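Periplasmic binding protein/LacI transcriptional regulator (Burkholderia multivorans, PDB 4YLE) probably captures a simple sugar in the periplasm, as the substrate-binding protein of an ABC transport system. Local coordinates at residues A[32-37]-A[66-71]; A[38-43]-A[79-84]; A[98-103]-A[125-130]. All coordinates share one frame; numbering follows the deposited sequence.

How the contacts relate
All three contacts lie in the lobe that begins the chain, and they run from the outer edge of its sheet toward the bound, unidentified ligand. Contact 1 pairs strands 34-39 and 66-72. Contact 2 takes up strand 34-39 where contact 1 leaves it and sets helix 78-90 against it; Met39 N lies 2.8 Å from Asn70 O, and the two centres are 14 Å apart. Contact 3 joins the next two loops at the strand ends. Gln81 links it to contact 2, its OE1 2.7 Å from Ala101 N. The side chain of Lys40 comes within about 3 Å of the ligand, that of Asn125 about 6 Å and that of Leu37 about 12 Å.

Contact 1. Residues A[32-37]-A[66-71]; sequences KPKVAL and DLITNG
Strands 34-37 and 66-71 pair in parallel, Lys34 facing Asp66 and Leu37 facing Thr69, with 18° between their directions. Five backbone hydrogen bonds make a ladder. Asp66 N gives to Pro33 O, and Asp66 O in turn accepts from Val35 N at 2.9 Å. Val35 O takes Ile68 N at 2.8 Å, Ile68 O receives Leu37 N, and Asn70 N closes the series on Leu37 O. CA-H...O contacts fill in between, the shortest from Ala36 CA to Ile68 O at 3.2 Å.

A salt bridge ties the start of the pair. Lys32 reaches across the Asp66 side chain at about a right angle, its NZ 3.0 Å from Asp66 OD1 on the syn side, 29° out of the carboxylate plane; Ala62 O shares this ammonium group. The other oxygen, OD2, accepts from a water that also donates to Lys32 O, so both carboxylate oxygens have a partner.

Apolar contacts are lighter. The second torsion of Leu67, 69°, swings CD1 back toward the partner strand, where it meets Leu37 CB at 4.1 Å. On the other face Lys34 CG rests near Ile68 CG1.

The two strands flank a beta-alpha-beta unit, connected through helix 45-60. Leu67 and Leu37 face that helix and helix 279-295, Ala36 and Ile68 meet Met88 of helix 78-90, and strand 95-98 flanks strand 34-39.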
loop_
_atom_site.group_PDB
_atom_site.type_symbol
_atom_site.label_atom_id
_atom_site.label_comp_id
_atom_site.label_asym_id
_atom_site.label_seq_id
_atom_site.Cartn_x
_atom_site.Cartn_y
_atom_site.Cartn_z
ATOM N N LYS A 32 15.277 25.558 8.391
ATOM C CA LYS A 32 14.875 24.378 7.611
ATOM C C LYS A 32 13.385 24.073 7.754
ATOM O O LYS A 32 12.866 24.101 8.866
ATOM C CB LYS A 32 15.613 23.108 8.064
ATOM C CG LYS A 32 17.117 23.090 8.104
ATOM C CD LYS A 32 17.535 21.661 8.490
ATOM C CE LYS A 32 18.796 21.615 9.326
ATOM N NZ LYS A 32 18.929 20.287 9.992
ATOM N N PRO A 33 12.701 23.718 6.654
ATOM C CA PRO A 33 11.349 23.187 6.851
ATOM C C PRO A 33 11.377 21.887 7.640
ATOM O O PRO A 33 12.324 21.088 7.489
ATOM C CB PRO A 33 10.841 22.929 5.424
ATOM C CG PRO A 33 11.861 23.497 4.501
ATOM C CD PRO A 33 13.135 23.604 5.256
ATOM N N LYS A 34 10.333 21.659 8.432
ATOM C CA LYS A 34 10.175 20.405 9.166
ATOM C C LYS A 34 9.041 19.609 8.517
ATOM O O LYS A 34 7.921 20.092 8.391
ATOM C CB LYS A 34 9.889 20.662 10.645
ATOM C CG LYS A 34 10.132 19.455 11.562
ATOM C CD LYS A 34 10.484 19.872 13.010
ATOM C CE LYS A 34 9.292 19.790 13.977
ATOM N NZ LYS A 34 9.707 19.464 15.382
ATOM N N VAL A 35 9.360 18.396 8.088
ATOM C CA VAL A 35 8.411 17.552 7.350
ATOM C C VAL A 35 8.079 16.319 8.170
ATOM O O VAL A 35 8.979 15.650 8.668
ATOM C CB VAL A 35 8.990 17.095 5.987
ATOM C CG1 VAL A 35 7.990 16.255 5.228
ATOM C CG2 VAL A 35 9.397 18.304 5.136
ATOM N N ALA A 36 6.786 16.007 8.267
ATOM C CA ALA A 36 6.314 14.811 8.952
ATOM C C ALA A 36 5.929 13.772 7.926
ATOM O O ALA A 36 5.178 14.083 7.000
ATOM C CB ALA A 36 5.115 15.130 9.843
ATOM N N LEU A 37 6.442 12.555 8.108
ATOM C CA LEU A 37 6.066 11.371 7.272
ATOM C C LEU A 37 5.229 10.462 8.130
ATOM O O LEU A 37 5.732 9.907 9.105
ATOM C CB LEU A 37 7.295 10.620 6.773
ATOM C CG LEU A 37 7.006 9.341 5.971
ATOM C CD1 LEU A 37 6.257 9.638 4.692
ATOM C CD2 LEU A 37 8.302 8.637 5.637
ATOM N N ASP A 66 14.279 19.007 8.055
ATOM C CA ASP A 66 14.227 18.049 9.159
ATOM C C ASP A 66 13.048 17.118 8.910
ATOM O O ASP A 66 12.091 17.509 8.268
ATOM C CB ASP A 66 14.057 18.742 10.507
ATOM C CG ASP A 66 15.296 19.474 10.937
ATOM O OD1 ASP A 66 16.394 18.895 10.775
ATOM O OD2 ASP A 66 15.172 20.626 11.414
ATOM N N LEU A 67 13.123 15.903 9.434
ATOM C CA LEU A 67 12.139 14.850 9.118
ATOM C C LEU A 67 11.660 14.207 10.394
ATOM O O LEU A 67 12.478 13.802 11.211
ATOM C CB LEU A 67 12.752 13.776 8.208
ATOM C CG LEU A 67 11.867 12.558 7.927
ATOM C CD1 LEU A 67 10.695 12.960 7.067
ATOM C CD2 LEU A 67 12.648 11.389 7.283
ATOM N N ILE A 68 10.342 14.113 10.569
ATOM C CA ILE A 68 9.758 13.376 11.702
ATOM C C ILE A 68 8.963 12.224 11.126
ATOM O O ILE A 68 8.065 12.486 10.349
ATOM C CB ILE A 68 8.808 14.261 12.553
ATOM C CG1 ILE A 68 9.513 15.551 12.962
ATOM C CG2 ILE A 68 8.258 13.486 13.779
ATOM C CD1 ILE A 68 10.791 15.347 13.747
ATOM N N THR A 69 9.291 10.980 11.490
ATOM C CA THR A 69 8.586 9.810 10.931
ATOM C C THR A 69 7.730 9.172 12.012
ATOM O O THR A 69 8.084 9.174 13.190
ATOM C CB THR A 69 9.554 8.741 10.345
ATOM O OG1 THR A 69 10.312 8.136 11.394
ATOM C CG2 THR A 69 10.496 9.351 9.366
ATOM N N ASN A 70 6.565 8.667 11.620
ATOM C CA ASN A 70 5.681 7.988 12.559
ATOM C C ASN A 70 4.854 6.980 11.819
ATOM O O ASN A 70 4.528 7.181 10.660
ATOM C CB ASN A 70 4.731 8.945 13.266
ATOM C CG ASN A 70 5.403 9.746 14.365
ATOM O OD1 ASN A 70 5.556 10.966 14.265
ATOM N ND2 ASN A 70 5.794 9.062 15.434
ATOM N N GLY A 71 4.478 5.928 12.533
ATOM C CA GLY A 71 3.622 4.888 11.992
ATOM C C GLY A 71 2.680 4.457 13.089
ATOM O O GLY A 71 2.721 5.012 14.200
HETATM O O HOH W 1 13.164 22.440 11.078
#

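Contact 2. Residues A[38-43]-A[79-84]; sequences VMKSLA and ANQIRI
This is a buried strand-to-helix contact, in which the end of strand 34-39 meets the first turns of helix 78-90 where that helix packs on the sheet. Val38 supplies the apolar half. Its CG1 lies 3.7 Å from Gln81 CG, while CG2 touches Ile84 CG2 at 3.9 Å, so the forked valine tip spans two residues on successive turns of the helix. Leu98, on the neighbouring strand 95-98, borders both Val38 and Gln81.

The polar half belongs to Gln81. A chi1 of -163° points its chain away from its own backbone nitrogen, and the extended course beyond CG carries the amide past Val38 to the backbone, where NE2 donates to Met39 O over 2.9 Å. The oxygen lies close to the amide plane of Gln81, yet the donor stands above the carbonyl plane of Met39, 69° out of it. Alongside, Lys40 CG passes NE2 at 3.8 Å.

The same amide also gives to Ala99 O and accepts from Ala101 N, so three bonds fix its rotation and settle a buried polar group. Gln81 thereby joins two strand ends beside the pocket, next to Lys40, whose ammonium group forms a salt bridge with Asp124 and comes close to the unidentified ligand.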
loop_
_atom_site.group_PDB
_atom_site.type_symbol
_atom_site.label_atom_id
_atom_site.label_comp_id
_atom_site.label_asym_id
_atom_site.label_seq_id
_atom_site.Cartn_x
_atom_site.Cartn_y
_atom_site.Cartn_z
ATOM N N VAL A 38 3.953 10.309 7.763
ATOM C CA VAL A 38 2.993 9.555 8.576
ATOM C C VAL A 38 2.577 8.311 7.813
ATOM O O VAL A 38 1.967 8.406 6.768
ATOM C CB VAL A 38 1.784 10.433 8.920
ATOM C CG1 VAL A 38 0.668 9.628 9.650
ATOM C CG2 VAL A 38 2.251 11.616 9.775
HETATM N N MSE A 39 2.948 7.151 8.351
HETATM C CA MSE A 39 2.831 5.884 7.652
HETATM C C MSE A 39 1.783 5.006 8.302
HETATM O O MSE A 39 1.130 5.410 9.233
HETATM C CB MSE A 39 4.180 5.183 7.646
HETATM C CG MSE A 39 5.219 6.006 6.908
HETATM SE SE MSE A 39 6.996 5.177 6.957
HETATM C CE MSE A 39 7.425 5.712 8.796
ATOM N N LYS A 40 1.628 3.804 7.781
ATOM C CA LYS A 40 0.725 2.849 8.396
ATOM C C LYS A 40 1.559 1.929 9.267
ATOM O O LYS A 40 2.357 2.388 10.084
ATOM C CB LYS A 40 -0.075 2.099 7.334
ATOM C CG LYS A 40 -1.074 2.980 6.568
ATOM C CD LYS A 40 -1.701 2.273 5.317
ATOM C CE LYS A 40 -1.016 2.745 4.015
ATOM N NZ LYS A 40 -1.041 1.722 2.913
ATOM N N SER A 41 1.387 0.633 9.107
ATOM C CA SER A 41 1.888 -0.283 10.108
ATOM C C SER A 41 3.378 -0.454 10.159
ATOM O O SER A 41 4.025 -0.873 9.190
ATOM C CB SER A 41 1.278 -1.658 9.889
ATOM O OG SER A 41 1.866 -2.549 10.802
ATOM N N LEU A 42 3.906 -0.194 11.344
ATOM C CA LEU A 42 5.311 -0.376 11.625
ATOM C C LEU A 42 5.713 -1.847 11.675
ATOM O O LEU A 42 6.891 -2.179 11.617
ATOM C CB LEU A 42 5.633 0.311 12.958
ATOM C CG LEU A 42 5.446 1.825 12.851
ATOM C CD1 LEU A 42 5.706 2.484 14.212
ATOM C CD2 LEU A 42 6.339 2.435 11.740
ATOM N N ALA A 43 4.736 -2.730 11.762
ATOM C CA ALA A 43 5.037 -4.146 11.715
ATOM C C ALA A 43 5.517 -4.516 10.294
ATOM O O ALA A 43 6.404 -5.363 10.122
ATOM C CB ALA A 43 3.818 -4.947 12.126
ATOM N N ALA A 79 -7.682 5.294 13.982
ATOM C CA ALA A 79 -7.843 6.265 15.079
ATOM C C ALA A 79 -6.496 6.896 15.489
ATOM O O ALA A 79 -6.360 8.132 15.606
ATOM C CB ALA A 79 -8.510 5.593 16.295
ATOM N N ASN A 80 -5.501 6.038 15.695
ATOM C CA ASN A 80 -4.187 6.502 16.080
ATOM C C ASN A 80 -3.482 7.265 14.964
ATOM O O ASN A 80 -2.684 8.160 15.229
ATOM C CB ASN A 80 -3.289 5.347 16.510
ATOM C CG ASN A 80 -2.073 5.836 17.271
ATOM O OD1 ASN A 80 -2.183 6.732 18.117
ATOM N ND2 ASN A 80 -0.910 5.284 16.966
ATOM N N GLN A 81 -3.717 6.888 13.716
ATOM C CA GLN A 81 -3.069 7.627 12.645
ATOM C C GLN A 81 -3.602 9.043 12.684
ATOM O O GLN A 81 -2.840 9.987 12.553
ATOM C CB GLN A 81 -3.307 7.008 11.282
ATOM C CG GLN A 81 -2.301 7.547 10.245
ATOM C CD GLN A 81 -2.509 6.972 8.876
ATOM O OE1 GLN A 81 -3.604 7.050 8.333
ATOM N NE2 GLN A 81 -1.452 6.395 8.293
ATOM N N ILE A 82 -4.908 9.186 12.912
ATOM C CA ILE A 82 -5.507 10.516 12.984
ATOM C C ILE A 82 -4.864 11.284 14.125
ATOM O O ILE A 82 -4.571 12.476 13.986
ATOM C CB ILE A 82 -7.045 10.445 13.155
ATOM C CG1 ILE A 82 -7.673 9.948 11.847
ATOM C CG2 ILE A 82 -7.633 11.819 13.525
ATOM C CD1 ILE A 82 -9.148 9.630 11.907
ATOM N N ARG A 83 -4.618 10.602 15.243
ATOM C CA ARG A 83 -4.010 11.247 16.396
ATOM C C ARG A 83 -2.616 11.750 16.055
ATOM O O ARG A 83 -2.227 12.844 16.460
ATOM C CB ARG A 83 -3.964 10.295 17.592
ATOM C CG ARG A 83 -5.317 10.145 18.286
ATOM C CD ARG A 83 -5.176 9.577 19.688
ATOM N NE ARG A 83 -4.496 8.283 19.692
ATOM C CZ ARG A 83 -5.098 7.103 19.538
ATOM N NH1 ARG A 83 -6.409 7.025 19.358
ATOM N NH2 ARG A 83 -4.376 5.987 19.556
ATOM N N ILE A 84 -1.871 10.954 15.291
ATOM C CA ILE A 84 -0.529 11.338 14.911
ATOM C C ILE A 84 -0.566 12.623 14.093
ATOM O O ILE A 84 0.213 13.546 14.343
ATOM C CB ILE A 84 0.143 10.215 14.139
ATOM C CG1 ILE A 84 0.453 9.081 15.114
ATOM C CG2 ILE A 84 1.433 10.689 13.495
ATOM C CD1 ILE A 84 0.793 7.781 14.478
#

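Contact 3. Residues A[98-103]-A[125-130]; sequences LAPADS and NRLDPD
Ser103 and Asn125 form the close-packed heart of this loop-to-loop contact. Ser103 OG donates to Arg126 O at 2.8 Å and takes a weak bond from Asn125 ND2. An extended first torsion (chi1 172°) carries the Asn125 amide over the 98-103 loop, where ND2 also gives a nearly straight bond to Pro100 O, 3.1 Å long. That oxygen lies in the amide plane, though the approach to the proline carbonyl is tilted 36° out of its plane. Beneath this polar layer Pro100 CG packs on Leu127 CD2 at 3.6 Å.

The contact thins toward the solvent. Asp128 N still binds Ser103 O at 2.7 Å, but beyond it the chain leaves the partner loop: Asp128 N-caps helix 129-133, its OD1 accepting from Asp130 N at 2.9 Å, and Asp130 is exposed and poorly ordered. Arg126, also exposed, contributes mainly its backbone carbonyl.

The two loops follow the neighbouring parallel strands 95-98 and 119-123, and Leu127 is covered by Val107 and Val110 of helix 107-115. Ser103 OG and Asn125 OD1 also bond Thr177 N and Asn178 N at the start of helix 177-193, so the loop pair meets the second lobe near the ligand, consistent with the two-lobed periplasmic binding protein fold closing around its ligand.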
loop_
_atom_site.group_PDB
_atom_site.type_symbol
_atom_site.label_atom_id
_atom_site.label_comp_id
_atom_site.label_asym_id
_atom_site.label_seq_id
_atom_site.Cartn_x
_atom_site.Cartn_y
_atom_site.Cartn_z
ATOM N N LEU A 98 1.522 11.904 3.944
ATOM C CA LEU A 98 0.656 10.960 4.614
ATOM C C LEU A 98 0.337 9.766 3.712
ATOM O O LEU A 98 -0.082 9.960 2.567
ATOM C CB LEU A 98 -0.644 11.653 5.025
ATOM C CG LEU A 98 -1.753 10.759 5.591
ATOM C CD1 LEU A 98 -1.349 10.177 6.931
ATOM C CD2 LEU A 98 -3.055 11.567 5.687
ATOM N N ALA A 99 0.550 8.550 4.245
ATOM C CA ALA A 99 0.048 7.280 3.657
ATOM C C ALA A 99 -1.171 6.827 4.463
ATOM O O ALA A 99 -1.016 6.190 5.501
ATOM C CB ALA A 99 1.124 6.188 3.679
ATOM N N PRO A 100 -2.389 7.190 4.015
ATOM C CA PRO A 100 -3.534 7.088 4.937
ATOM C C PRO A 100 -4.050 5.668 5.135
ATOM O O PRO A 100 -4.102 4.884 4.178
ATOM C CB PRO A 100 -4.589 7.979 4.269
ATOM C CG PRO A 100 -4.229 8.027 2.851
ATOM C CD PRO A 100 -2.738 7.905 2.771
ATOM N N ALA A 101 -4.417 5.345 6.371
ATOM C CA ALA A 101 -4.890 4.003 6.721
ATOM C C ALA A 101 -6.307 3.741 6.208
ATOM O O ALA A 101 -6.730 2.575 6.084
ATOM C CB ALA A 101 -4.843 3.811 8.224
ATOM N N ASP A 102 -7.024 4.835 5.939
ATOM C CA ASP A 102 -8.407 4.830 5.456
ATOM C C ASP A 102 -8.552 5.966 4.446
ATOM O O ASP A 102 -8.150 7.081 4.741
ATOM C CB ASP A 102 -9.366 5.024 6.625
ATOM C CG ASP A 102 -10.814 4.823 6.247
ATOM O OD1 ASP A 102 -11.291 5.473 5.293
ATOM O OD2 ASP A 102 -11.490 4.022 6.930
ATOM N N SER A 103 -9.082 5.692 3.259
ATOM C CA SER A 103 -9.133 6.713 2.196
ATOM C C SER A 103 -10.169 7.827 2.447
ATOM O O SER A 103 -10.098 8.903 1.855
ATOM C CB SER A 103 -9.424 6.036 0.863
ATOM O OG SER A 103 -8.255 5.342 0.420
ATOM N N ASN A 125 -1.684 5.343 -0.747
ATOM C CA ASN A 125 -3.099 5.071 -0.849
ATOM C C ASN A 125 -3.852 6.375 -1.007
ATOM O O ASN A 125 -3.807 7.228 -0.137
ATOM C CB ASN A 125 -3.593 4.336 0.383
ATOM C CG ASN A 125 -5.079 4.193 0.403
ATOM O OD1 ASN A 125 -5.717 3.921 -0.634
ATOM N ND2 ASN A 125 -5.677 4.354 1.599
ATOM N N ARG A 126 -4.541 6.528 -2.115
ATOM C CA ARG A 126 -5.142 7.801 -2.430
ATOM C C ARG A 126 -6.376 8.071 -1.586
ATOM O O ARG A 126 -7.250 7.221 -1.453
ATOM C CB ARG A 126 -5.489 7.865 -3.912
ATOM C CG ARG A 126 -5.742 9.271 -4.414
ATOM C CD ARG A 126 -6.397 9.236 -5.771
ATOM N NE ARG A 126 -5.562 8.551 -6.754
ATOM C CZ ARG A 126 -4.858 9.162 -7.704
ATOM N NH1 ARG A 126 -4.879 10.494 -7.833
ATOM N NH2 ARG A 126 -4.133 8.426 -8.541
ATOM N N LEU A 127 -6.421 9.269 -1.005
ATOM C CA LEU A 127 -7.604 9.775 -0.333
ATOM C C LEU A 127 -8.764 9.826 -1.295
ATOM O O LEU A 127 -8.577 10.001 -2.493
ATOM C CB LEU A 127 -7.328 11.162 0.236
ATOM C CG LEU A 127 -6.301 11.176 1.361
ATOM C CD1 LEU A 127 -5.845 12.602 1.611
ATOM C CD2 LEU A 127 -6.855 10.548 2.641
ATOM N N ASP A 128 -9.972 9.674 -0.776
ATOM C CA ASP A 128 -11.122 9.574 -1.650
ATOM C C ASP A 128 -11.378 10.935 -2.311
ATOM O O ASP A 128 -11.521 11.930 -1.622
ATOM C CB ASP A 128 -12.343 9.113 -0.874
ATOM C CG ASP A 128 -13.520 8.786 -1.780
ATOM O OD1 ASP A 128 -13.875 9.613 -2.652
ATOM O OD2 ASP A 128 -14.088 7.691 -1.619
ATOM N N PRO A 129 -11.408 10.972 -3.653
ATOM C CA PRO A 129 -11.511 12.249 -4.359
ATOM C C PRO A 129 -12.841 12.946 -4.127
ATOM O O PRO A 129 -12.904 14.177 -4.119
ATOM C CB PRO A 129 -11.351 11.842 -5.824
ATOM C CG PRO A 129 -11.807 10.447 -5.878
ATOM C CD PRO A 129 -11.318 9.849 -4.602
ATOM N N ASP A 130 -13.901 12.169 -3.941
ATOM C CA ASP A 130 -15.224 12.747 -3.746
ATOM C C ASP A 130 -15.291 13.409 -2.379
ATOM O O ASP A 130 -15.801 14.522 -2.237
ATOM C CB ASP A 130 -16.308 11.677 -3.889
ATOM C CG ASP A 130 -16.287 11.015 -5.252
ATOM O OD1 ASP A 130 -15.931 11.691 -6.241
ATOM O OD2 ASP A 130 -16.619 9.815 -5.334
#